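Long-range contacts in LAO/AO transport system kinase (Escherichia coli, PDB 2P67), which belongs to the MeaB-like family of P-loop NTPases, built on a parallel beta sheet wrapped in helices and found here as a two-chain assembly: residues Q26-V31 with R138-L143; C172-Q177 with L198-K203; D231-R236 with I256-A261; R300-T305 with R321-F326. All coordinates share one frame; numbering follows the deposited sequence.

Contact 1: residues Q26-V31 with R138-L143; sequences QAMTLV and RELMLL
Leu143 pushes one methyl, CD1, between Met28 and Val31, reaching Met28 CG and Val31 CG2 at 3.9 Å each. Its side chain runs antiparallel to both of them, so it slides along their flanks instead of meeting them end-on. The other methyl, CD2, rests on Ala27 CB at 4.2 Å, while Leu143 CD1 also lies 4.1 Å from the backbone oxygen Ala27 O. Leu140 adds the next bump: its CD2 touches CG of Met28 at 3.9 Å, while the far end of the methionine, CE, lies 3.9 Å from Leu140 O. Met28 gets that far because its chain is extended beyond CG (chi2 -168°, chi3 166°), which lays it against the second helix. At the other border Val31 CG1 meets the carboxylate of Glu139, 3.7 Å from OE1. That carboxylate is well occupied: Gln135 NE2 donates to OE2, and Arg317 of the second subunit forms a salt bridge to OE1, so an apolar seam ends in a polar link across the dimer.

Segments 26-31 and 138-143 run nearly antiparallel, at 156°, with their axes 10.3 Å apart. Around them, helix 36-49 packs on Glu139 and Leu143 through Leu46 and Ile49, and strand 119-124, at one margin of the sheet, lies against Met28 and Leu140 through Phe120 and Val124.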
# COMPACT_ATOMS: atom_id res chain seq x y z
N GLN A 26 -22.89 -8.90 28.34
CA GLN A 26 -22.02 -9.36 29.42
C GLN A 26 -20.70 -9.90 28.87
O GLN A 26 -19.64 -9.64 29.41
CB GLN A 26 -22.69 -10.50 30.18
CG GLN A 26 -23.41 -10.13 31.45
CD GLN A 26 -23.80 -11.42 32.19
OE1 GLN A 26 -23.09 -11.86 33.10
NE2 GLN A 26 -24.88 -12.05 31.76
N ALA A 27 -20.78 -10.71 27.82
CA ALA A 27 -19.59 -11.28 27.18
C ALA A 27 -18.69 -10.18 26.57
O ALA A 27 -17.45 -10.22 26.69
CB ALA A 27 -20.01 -12.31 26.10
N MET A 28 -19.30 -9.21 25.91
CA MET A 28 -18.54 -8.07 25.40
C MET A 28 -17.83 -7.31 26.54
O MET A 28 -16.65 -7.02 26.44
CB MET A 28 -19.46 -7.13 24.60
CG MET A 28 -20.09 -7.79 23.37
SD MET A 28 -20.85 -6.55 22.32
CE MET A 28 -21.11 -7.52 20.81
N THR A 29 -18.55 -7.03 27.62
CA THR A 29 -17.95 -6.35 28.79
C THR A 29 -16.76 -7.12 29.34
O THR A 29 -15.70 -6.53 29.62
CB THR A 29 -19.00 -6.05 29.88
OG1 THR A 29 -19.91 -5.07 29.38
CG2 THR A 29 -18.35 -5.50 31.17
N LEU A 30 -16.90 -8.44 29.41
CA LEU A 30 -15.82 -9.32 29.84
C LEU A 30 -14.59 -9.21 28.95
O LEU A 30 -13.47 -9.12 29.44
CB LEU A 30 -16.31 -10.78 29.89
CG LEU A 30 -15.31 -11.85 30.31
CD1 LEU A 30 -14.95 -11.72 31.79
CD2 LEU A 30 -15.87 -13.23 30.01
N VAL A 31 -14.82 -9.25 27.64
CA VAL A 31 -13.76 -9.09 26.63
C VAL A 31 -13.08 -7.70 26.72
O VAL A 31 -11.90 -7.56 26.38
CB VAL A 31 -14.32 -9.39 25.20
CG1 VAL A 31 -13.34 -9.00 24.10
CG2 VAL A 31 -14.70 -10.86 25.11
N ARG A 138 -12.81 -6.84 15.92
CA ARG A 138 -12.86 -8.20 15.42
C ARG A 138 -13.43 -9.19 16.45
O ARG A 138 -14.27 -10.04 16.10
CB ARG A 138 -11.48 -8.67 14.95
CG ARG A 138 -11.02 -8.05 13.65
CD ARG A 138 -9.66 -8.60 13.25
NE ARG A 138 -8.99 -7.67 12.34
CZ ARG A 138 -8.86 -7.82 11.03
NH1 ARG A 138 -9.35 -8.90 10.41
NH2 ARG A 138 -8.22 -6.87 10.33
N GLU A 139 -12.97 -9.09 17.69
CA GLU A 139 -13.47 -9.99 18.73
C GLU A 139 -14.98 -9.77 19.01
O GLU A 139 -15.74 -10.73 19.16
CB GLU A 139 -12.60 -9.87 20.00
CG GLU A 139 -11.18 -10.33 19.74
CD GLU A 139 -10.23 -10.10 20.89
OE1 GLU A 139 -10.53 -9.25 21.76
OE2 GLU A 139 -9.19 -10.80 20.90
N LEU A 140 -15.41 -8.51 19.05
CA LEU A 140 -16.81 -8.23 19.27
C LEU A 140 -17.66 -8.76 18.10
O LEU A 140 -18.75 -9.27 18.32
CB LEU A 140 -17.03 -6.73 19.45
CG LEU A 140 -16.32 -6.05 20.63
CD1 LEU A 140 -16.79 -4.61 20.69
CD2 LEU A 140 -16.62 -6.74 21.97
N MET A 141 -17.13 -8.64 16.87
CA MET A 141 -17.77 -9.20 15.67
C MET A 141 -17.95 -10.72 15.80
O MET A 141 -19.02 -11.25 15.51
CB MET A 141 -16.96 -8.87 14.40
CG MET A 141 -17.00 -7.40 13.98
SD MET A 141 -15.87 -7.03 12.60
CE MET A 141 -16.88 -7.61 11.20
N LEU A 142 -16.90 -11.41 16.26
CA LEU A 142 -16.99 -12.86 16.53
C LEU A 142 -18.10 -13.21 17.52
O LEU A 142 -18.87 -14.15 17.29
CB LEU A 142 -15.65 -13.40 17.03
CG LEU A 142 -14.47 -13.46 16.07
CD1 LEU A 142 -13.28 -14.08 16.79
CD2 LEU A 142 -14.80 -14.25 14.77
N LEU A 143 -18.22 -12.42 18.60
CA LEU A 143 -19.30 -12.64 19.58
C LEU A 143 -20.66 -12.50 18.92
O LEU A 143 -21.55 -13.34 19.13
CB LEU A 143 -19.17 -11.68 20.80
CG LEU A 143 -17.97 -11.99 21.71
CD1 LEU A 143 -17.72 -10.85 22.69
CD2 LEU A 143 -18.16 -13.31 22.45

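Contact 2: residues C172-Q177 with L198-K203; sequences CFISLQ and LIVINK
Backbone hydrogen bonds tie Cys172-Gln177 to Leu198-Lys203 in parallel register, Ile174 beside Leu198 and Gln177 beside Ile201. Leu198 N donates to Phe173 O, Ser175 N to Leu198 O, Val200 N to Ser175 O at 2.8 Å, and Gln177 N to Val200 O, also 2.8 Å. The ladder frays at its end, where Asn202 N reaches Gln177 O only weakly at 3.5 Å. CA-H...O contacts fill in between, such as Ile174 CA to Leu198 O.

Side chains pack on both faces, purely apolar on the first. There Ile174 CG2 lies beside Val200 CG2 at 3.9 Å and Leu176 CD1 beside Val200 CB, the side chains pointing the same way. On the other, Ile199 reaches across with CD1 to Ser175 CB and with CG2 to Gln177 CG, each 3.8 Å.

One polar bond lies on this second face: Gln177, bent at chi2 (-66°), curls back so that NE2 donates to Ser175 OG at 2.7 Å, a bond within strand 172-177 itself.

Strand 57-63 flanks 172-177 in the centre of the sheet. Helices 190-195 and 209-225 cover the Ser175, Gln177 and Ile199 face, while Asn202 is held by Ala242 N and touches the probable P-loop.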
# COMPACT_ATOMS: atom_id res chain seq x y z
N CYS A 172 -17.92 -7.01 2.67
CA CYS A 172 -18.33 -5.98 1.71
C CYS A 172 -18.17 -4.62 2.36
O CYS A 172 -18.72 -4.37 3.45
CB CYS A 172 -19.79 -6.19 1.27
SG CYS A 172 -20.37 -4.97 0.02
N PHE A 173 -17.40 -3.74 1.68
CA PHE A 173 -17.06 -2.43 2.21
C PHE A 173 -17.79 -1.31 1.47
O PHE A 173 -17.65 -1.16 0.24
CB PHE A 173 -15.55 -2.17 2.17
CG PHE A 173 -15.19 -0.82 2.70
CD1 PHE A 173 -15.39 -0.53 4.05
CD2 PHE A 173 -14.77 0.19 1.85
CE1 PHE A 173 -15.10 0.74 4.55
CE2 PHE A 173 -14.49 1.46 2.34
CZ PHE A 173 -14.66 1.73 3.68
N ILE A 174 -18.54 -0.53 2.23
CA ILE A 174 -19.42 0.53 1.71
C ILE A 174 -18.98 1.89 2.25
O ILE A 174 -18.85 2.08 3.46
CB ILE A 174 -20.91 0.29 2.08
CG1 ILE A 174 -21.40 -1.07 1.56
CG2 ILE A 174 -21.79 1.44 1.51
CD1 ILE A 174 -21.64 -2.10 2.65
N SER A 175 -18.75 2.84 1.35
CA SER A 175 -18.29 4.17 1.76
C SER A 175 -19.36 5.20 1.46
O SER A 175 -19.84 5.28 0.33
CB SER A 175 -16.99 4.54 1.04
OG SER A 175 -16.64 5.90 1.30
N LEU A 176 -19.73 5.98 2.47
CA LEU A 176 -20.67 7.08 2.29
C LEU A 176 -19.92 8.38 2.05
O LEU A 176 -18.97 8.72 2.77
CB LEU A 176 -21.59 7.22 3.50
CG LEU A 176 -22.91 6.48 3.30
CD1 LEU A 176 -22.68 4.99 3.44
CD2 LEU A 176 -23.91 6.98 4.31
N GLN A 177 -20.38 9.08 1.02
CA GLN A 177 -19.75 10.33 0.60
C GLN A 177 -20.80 11.43 0.50
O GLN A 177 -21.99 11.15 0.34
CB GLN A 177 -19.03 10.16 -0.74
CG GLN A 177 -17.90 9.11 -0.78
CD GLN A 177 -16.68 9.46 0.10
OE1 GLN A 177 -16.32 10.62 0.28
NE2 GLN A 177 -16.03 8.43 0.63
N LEU A 198 -18.81 -0.63 -2.68
CA LEU A 198 -19.92 0.27 -3.02
C LEU A 198 -19.62 1.67 -2.50
O LEU A 198 -19.06 1.83 -1.42
CB LEU A 198 -21.24 -0.26 -2.42
CG LEU A 198 -21.76 -1.55 -3.07
CD1 LEU A 198 -22.76 -2.29 -2.18
CD2 LEU A 198 -22.37 -1.24 -4.44
N ILE A 199 -19.99 2.70 -3.28
CA ILE A 199 -19.95 4.07 -2.82
C ILE A 199 -21.39 4.57 -2.82
O ILE A 199 -22.15 4.29 -3.77
CB ILE A 199 -19.13 5.01 -3.76
CG1 ILE A 199 -17.67 4.52 -3.87
CG2 ILE A 199 -19.19 6.47 -3.25
CD1 ILE A 199 -16.78 4.88 -2.73
N VAL A 200 -21.77 5.27 -1.76
CA VAL A 200 -23.14 5.77 -1.63
C VAL A 200 -23.09 7.28 -1.39
O VAL A 200 -22.35 7.75 -0.53
CB VAL A 200 -23.91 5.06 -0.49
CG1 VAL A 200 -25.26 5.77 -0.26
CG2 VAL A 200 -24.14 3.55 -0.80
N ILE A 201 -23.88 8.04 -2.15
CA ILE A 201 -23.98 9.48 -1.95
C ILE A 201 -25.33 9.72 -1.27
O ILE A 201 -26.38 9.53 -1.88
CB ILE A 201 -23.90 10.30 -3.29
CG1 ILE A 201 -22.77 9.79 -4.22
CG2 ILE A 201 -23.80 11.82 -3.00
CD1 ILE A 201 -21.30 10.01 -3.73
N ASN A 202 -25.29 10.07 0.01
CA ASN A 202 -26.54 10.28 0.78
C ASN A 202 -27.03 11.72 0.57
O ASN A 202 -26.31 12.56 0.03
CB ASN A 202 -26.30 9.96 2.27
CG ASN A 202 -27.59 9.72 3.09
OD1 ASN A 202 -28.70 9.52 2.55
ND2 ASN A 202 -27.43 9.71 4.42
N LYS A 203 -28.28 11.97 0.97
CA LYS A 203 -28.89 13.32 0.92
C LYS A 203 -29.22 13.74 -0.50
O LYS A 203 -29.14 14.93 -0.85
CB LYS A 203 -28.05 14.38 1.65
CG LYS A 203 -27.77 14.03 3.11
CD LYS A 203 -26.91 15.08 3.81
CE LYS A 203 -26.64 14.65 5.25
NZ LYS A 203 -25.58 15.47 5.89

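Contact 3: residues D231-R236 with I256-A261; sequences DEWQPR and IDFKTA
Trp233 lies against the helix with Phe258 over one face of its indole, and this is the dense half of the contact. The rings form a T-shaped pair, planes at 85° and centroids of the five-membered ring and the phenyl 4.9 Å apart, with the phenylalanine edge aimed at the indole face. Phe258 CD1 is the leading atom, 3.6 Å from Trp233 CD1, while Phe258 CB sits over the six-membered ring in a CH-pi contact. Trp233 CZ3 comes to 3.4 Å of Phe258 N. Trp233 CG stands opposite its backbone N (chi1 -176°), which carries the indole across to the helix; NE1 donates to Asp197 O, which should help hold the indole's rotation. Ala261 CB packs against Glu232 O at 3.6 Å and also approaches Trp233 CE3.

In the P-loop NTPase fold this is where the segment leading into strand 236-239, at one edge of this chain's sheet, packs on helix 248-264, which follows that strand. Leu198 of the adjacent strand 198-201 touches both Trp233 and Arg236.

The looser side is only partly buried. There the extended arm of Arg236, its guanidinium with Trp233 CH2 over one face, brings NH1 to Asp257 OD2 at 2.8 Å, a nearly straight salt bridge in the guanidinium plane that uses the anti lone pair, the flat groups turned 66° apart. At the other extremity Glu232 lays CB and CG beside Ala261 O, and its bent chain carries the carboxylate off to Ser265.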
# COMPACT_ATOMS: atom_id res chain seq x y z
N ASP A 231 -12.00 -9.31 -9.74
CA ASP A 231 -12.37 -9.62 -11.12
C ASP A 231 -13.89 -9.77 -11.29
O ASP A 231 -14.47 -9.36 -12.29
CB ASP A 231 -11.65 -10.92 -11.57
CG ASP A 231 -10.14 -10.89 -11.29
OD1 ASP A 231 -9.53 -9.80 -11.30
OD2 ASP A 231 -9.55 -11.98 -11.04
N GLU A 232 -14.52 -10.38 -10.28
CA GLU A 232 -15.95 -10.71 -10.27
C GLU A 232 -16.91 -9.52 -10.16
O GLU A 232 -18.10 -9.69 -10.37
CB GLU A 232 -16.25 -11.63 -9.07
CG GLU A 232 -15.59 -13.00 -9.10
CD GLU A 232 -14.18 -13.03 -8.53
OE1 GLU A 232 -13.60 -11.96 -8.19
OE2 GLU A 232 -13.63 -14.15 -8.43
N TRP A 233 -16.40 -8.34 -9.77
CA TRP A 233 -17.25 -7.21 -9.36
C TRP A 233 -16.80 -5.84 -9.89
O TRP A 233 -15.70 -5.38 -9.58
CB TRP A 233 -17.32 -7.17 -7.81
CG TRP A 233 -18.25 -6.11 -7.21
CD1 TRP A 233 -17.85 -5.00 -6.52
CD2 TRP A 233 -19.68 -6.07 -7.24
NE1 TRP A 233 -18.95 -4.27 -6.13
CE2 TRP A 233 -20.08 -4.90 -6.56
CE3 TRP A 233 -20.67 -6.91 -7.79
CZ2 TRP A 233 -21.43 -4.56 -6.38
CZ3 TRP A 233 -22.03 -6.56 -7.61
CH2 TRP A 233 -22.39 -5.40 -6.90
N GLN A 234 -17.65 -5.20 -10.70
CA GLN A 234 -17.45 -3.77 -10.99
C GLN A 234 -18.06 -3.01 -9.81
O GLN A 234 -19.26 -3.15 -9.54
CB GLN A 234 -18.12 -3.32 -12.30
CG GLN A 234 -17.52 -1.97 -12.81
CD GLN A 234 -16.13 -2.15 -13.47
OE1 GLN A 234 -15.95 -2.99 -14.36
NE2 GLN A 234 -15.14 -1.38 -13.02
N PRO A 235 -17.24 -2.22 -9.08
CA PRO A 235 -17.81 -1.41 -7.99
C PRO A 235 -18.97 -0.54 -8.47
O PRO A 235 -18.93 -0.02 -9.60
CB PRO A 235 -16.64 -0.54 -7.53
CG PRO A 235 -15.41 -1.37 -7.87
CD PRO A 235 -15.77 -2.07 -9.17
N ARG A 236 -19.99 -0.36 -7.63
CA ARG A 236 -21.17 0.43 -8.00
C ARG A 236 -21.26 1.66 -7.15
O ARG A 236 -20.82 1.67 -5.99
CB ARG A 236 -22.45 -0.38 -7.82
CG ARG A 236 -22.51 -1.65 -8.66
CD ARG A 236 -23.84 -2.37 -8.46
NE ARG A 236 -23.83 -3.64 -9.18
CZ ARG A 236 -24.80 -4.54 -9.12
NH1 ARG A 236 -25.91 -4.30 -8.42
NH2 ARG A 236 -24.67 -5.69 -9.79
N ILE A 256 -26.47 -7.62 -1.98
CA ILE A 256 -26.82 -9.01 -2.32
C ILE A 256 -26.16 -9.42 -3.66
O ILE A 256 -25.60 -10.50 -3.76
CB ILE A 256 -28.35 -9.23 -2.32
CG1 ILE A 256 -28.89 -9.11 -0.89
CG2 ILE A 256 -28.69 -10.62 -2.90
CD1 ILE A 256 -30.39 -8.94 -0.81
N ASP A 257 -26.20 -8.53 -4.65
CA ASP A 257 -25.55 -8.75 -5.95
C ASP A 257 -24.03 -8.98 -5.79
O ASP A 257 -23.44 -9.87 -6.42
CB ASP A 257 -25.81 -7.55 -6.88
CG ASP A 257 -27.24 -7.52 -7.44
OD1 ASP A 257 -28.00 -8.52 -7.30
OD2 ASP A 257 -27.61 -6.47 -8.03
N PHE A 258 -23.41 -8.19 -4.92
CA PHE A 258 -21.99 -8.37 -4.56
C PHE A 258 -21.74 -9.79 -3.99
O PHE A 258 -20.83 -10.49 -4.43
CB PHE A 258 -21.56 -7.29 -3.55
CG PHE A 258 -20.15 -7.48 -3.00
CD1 PHE A 258 -19.05 -6.87 -3.64
CD2 PHE A 258 -19.92 -8.26 -1.85
CE1 PHE A 258 -17.73 -7.04 -3.15
CE2 PHE A 258 -18.61 -8.44 -1.36
CZ PHE A 258 -17.51 -7.81 -2.00
N LYS A 259 -22.56 -10.17 -3.01
CA LYS A 259 -22.46 -11.50 -2.37
C LYS A 259 -22.60 -12.62 -3.39
O LYS A 259 -21.79 -13.54 -3.41
CB LYS A 259 -23.51 -11.67 -1.27
CG LYS A 259 -23.32 -12.99 -0.49
CD LYS A 259 -24.10 -13.02 0.84
CE LYS A 259 -23.63 -14.23 1.68
NZ LYS A 259 -24.20 -14.29 3.06
N THR A 260 -23.61 -12.52 -4.25
CA THR A 260 -23.79 -13.43 -5.40
C THR A 260 -22.55 -13.54 -6.29
O THR A 260 -22.06 -14.63 -6.58
CB THR A 260 -25.02 -13.00 -6.24
OG1 THR A 260 -26.17 -13.00 -5.39
CG2 THR A 260 -25.26 -13.96 -7.40
N ALA A 261 -22.00 -12.39 -6.70
CA ALA A 261 -20.86 -12.38 -7.59
C ALA A 261 -19.60 -13.02 -6.99
O ALA A 261 -18.85 -13.74 -7.67
CB ALA A 261 -20.56 -10.97 -8.04

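Contact 4: residues R300-T305 with R321-F326; sequences RYYRQT and RQLSEF
Tyr301 lays its ring over that of Phe326 in an offset stack, the planes 15° apart and the centroids 4.5 Å from each other. Phe326 CD1 stands over the middle of the tyrosine ring, whereas Tyr301 CB sits over the phenylalanine face, nearer its rim, in a CH-pi contact, and the two side chains slide past one another in opposite directions. Both carry CG anti to the backbone N, each leaning across the groove toward the opposite helix.

Leu323 is the next bump. Its CD2 fits into a hollow lined by two tyrosines and a threonine: it meets the edge of the Tyr302 ring at CD1, 3.8 Å away, and the edge of Tyr301 at CD2, 3.9 Å away, with Thr305 OG1 a little farther off.

Beside it, Gln322 crosses the groove. Its CG sits between the backbone N and the carbonyl carbon (chi1 72°), and from there the extended chain passes the tyrosine hydroxyl, Gln322 CB lying 3.6 Å from Tyr301 OH. At its end NE2 donates to Thr305 OG1, at 3.1 Å and with the oxygen in the amide plane. That hydroxyl in turn donates to Tyr301 O, so one threonine oxygen links its own helix turn to the neighbour. A water bridges Tyr301 OH and Gln322 O along the rim.

Arg281 and Thr284 of the second subunit pack on Tyr302 and Leu323. Segments 300-305 and 321-326 run antiparallel at 171°, their axes 10.6 Å apart, within a helical hairpin: helices 296-310 and 316-328, joined by a short connection at the chain's C-terminal end.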
# COMPACT_ATOMS: atom_id res chain seq x y z
N ARG A 300 18.17 4.58 19.81
CA ARG A 300 19.28 5.53 19.82
C ARG A 300 20.27 5.25 18.68
O ARG A 300 20.58 6.14 17.90
CB ARG A 300 19.98 5.49 21.19
CG ARG A 300 21.24 6.35 21.31
CD ARG A 300 21.66 6.53 22.77
NE ARG A 300 20.66 7.28 23.54
CZ ARG A 300 19.94 6.79 24.55
NH1 ARG A 300 20.11 5.53 24.95
NH2 ARG A 300 19.06 7.56 25.17
N TYR A 301 20.72 4.00 18.59
CA TYR A 301 21.65 3.56 17.55
C TYR A 301 21.05 3.71 16.15
O TYR A 301 21.75 4.10 15.20
CB TYR A 301 22.05 2.11 17.80
CG TYR A 301 23.23 1.67 16.97
CD1 TYR A 301 24.53 2.01 17.35
CD2 TYR A 301 23.05 0.94 15.80
CE1 TYR A 301 25.62 1.61 16.61
CE2 TYR A 301 24.15 0.54 15.03
CZ TYR A 301 25.43 0.88 15.45
OH TYR A 301 26.53 0.51 14.73
N TYR A 302 19.76 3.39 16.02
CA TYR A 302 19.04 3.56 14.76
C TYR A 302 19.03 5.03 14.32
O TYR A 302 19.30 5.34 13.15
CB TYR A 302 17.62 2.99 14.86
CG TYR A 302 16.84 3.12 13.58
CD1 TYR A 302 17.08 2.25 12.52
CD2 TYR A 302 15.87 4.11 13.43
CE1 TYR A 302 16.38 2.37 11.31
CE2 TYR A 302 15.16 4.23 12.23
CZ TYR A 302 15.44 3.36 11.17
OH TYR A 302 14.73 3.49 10.00
N ARG A 303 18.72 5.93 15.25
CA ARG A 303 18.64 7.35 14.94
C ARG A 303 20.01 7.94 14.59
O ARG A 303 20.11 8.76 13.69
CB ARG A 303 17.95 8.14 16.05
CG ARG A 303 16.43 7.91 16.13
CD ARG A 303 15.76 8.79 17.20
NE ARG A 303 15.94 8.25 18.55
CZ ARG A 303 16.73 8.78 19.49
NH1 ARG A 303 16.83 8.21 20.68
NH2 ARG A 303 17.42 9.89 19.25
N GLN A 304 21.06 7.51 15.29
CA GLN A 304 22.43 7.91 14.98
C GLN A 304 22.88 7.39 13.60
O GLN A 304 23.61 8.08 12.88
CB GLN A 304 23.41 7.46 16.08
CG GLN A 304 23.25 8.21 17.41
CD GLN A 304 23.25 9.74 17.28
OE1 GLN A 304 22.32 10.40 17.73
NE2 GLN A 304 24.30 10.30 16.68
N THR A 305 22.45 6.18 13.25
CA THR A 305 22.74 5.62 11.94
C THR A 305 22.05 6.42 10.85
O THR A 305 22.69 6.82 9.88
CB THR A 305 22.35 4.14 11.84
OG1 THR A 305 23.07 3.40 12.83
CG2 THR A 305 22.63 3.59 10.44
N ARG A 321 24.25 -2.66 7.22
CA ARG A 321 25.13 -3.67 7.83
C ARG A 321 25.30 -3.48 9.33
O ARG A 321 25.17 -4.42 10.11
CB ARG A 321 26.50 -3.69 7.13
CG ARG A 321 27.43 -4.80 7.62
CD ARG A 321 28.78 -4.74 6.94
NE ARG A 321 29.51 -3.50 7.25
CZ ARG A 321 29.70 -2.49 6.40
NH1 ARG A 321 29.22 -2.54 5.15
NH2 ARG A 321 30.38 -1.43 6.79
N GLN A 322 25.59 -2.25 9.75
CA GLN A 322 25.83 -2.00 11.16
C GLN A 322 24.56 -2.11 11.99
O GLN A 322 24.61 -2.53 13.15
CB GLN A 322 26.55 -0.67 11.37
CG GLN A 322 25.73 0.57 11.14
CD GLN A 322 26.57 1.82 11.34
OE1 GLN A 322 27.78 1.82 11.08
NE2 GLN A 322 25.93 2.89 11.82
N LEU A 323 23.41 -1.74 11.41
CA LEU A 323 22.15 -2.02 12.09
C LEU A 323 21.95 -3.52 12.29
O LEU A 323 21.57 -3.95 13.38
CB LEU A 323 20.96 -1.40 11.34
CG LEU A 323 20.83 0.11 11.53
CD1 LEU A 323 19.88 0.67 10.46
CD2 LEU A 323 20.40 0.47 12.96
N SER A 324 22.25 -4.31 11.25
CA SER A 324 22.12 -5.77 11.31
C SER A 324 23.03 -6.37 12.37
O SER A 324 22.61 -7.22 13.15
CB SER A 324 22.46 -6.39 9.96
OG SER A 324 21.48 -6.07 8.99
N GLU A 325 24.28 -5.93 12.39
CA GLU A 325 25.25 -6.37 13.40
C GLU A 325 24.79 -6.01 14.81
O GLU A 325 24.88 -6.84 15.72
CB GLU A 325 26.64 -5.79 13.11
CG GLU A 325 27.27 -6.32 11.83
CD GLU A 325 28.64 -5.72 11.53
OE1 GLU A 325 29.05 -4.70 12.15
OE2 GLU A 325 29.32 -6.27 10.64
N PHE A 326 24.31 -4.78 15.00
CA PHE A 326 23.77 -4.37 16.29
C PHE A 326 22.65 -5.30 16.75
O PHE A 326 22.62 -5.72 17.91
CB PHE A 326 23.29 -2.92 16.27
CG PHE A 326 22.92 -2.38 17.62
CD1 PHE A 326 23.85 -1.67 18.38
CD2 PHE A 326 21.63 -2.56 18.13
CE1 PHE A 326 23.50 -1.16 19.64
CE2 PHE A 326 21.27 -2.05 19.38
CZ PHE A 326 22.21 -1.35 20.14
O HOH W 1 26.75 -2.30 14.71

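In the fold
The contacts follow one another along the chain without interleaving. Contacts 2 and 3 are neighbours, centres 15 Å apart: strand 198-201 of contact 2 bonds to the start of strand 236-239 in contact 3, and Cys172 packs on Phe258. Contact 1, its centre 27 Å from that of contact 2 and on the other side of the chain's centre, joins helices near the opposite margin of the same seven-stranded parallel sheet. Contact 4 stands apart, 42 to 48 Å from the others between centres, in the C-terminal hairpin beyond the long helix 267-294. Contacts 1 and 4 both touch the second subunit, so the NTPase core and the distant hairpin both take part in the dimer.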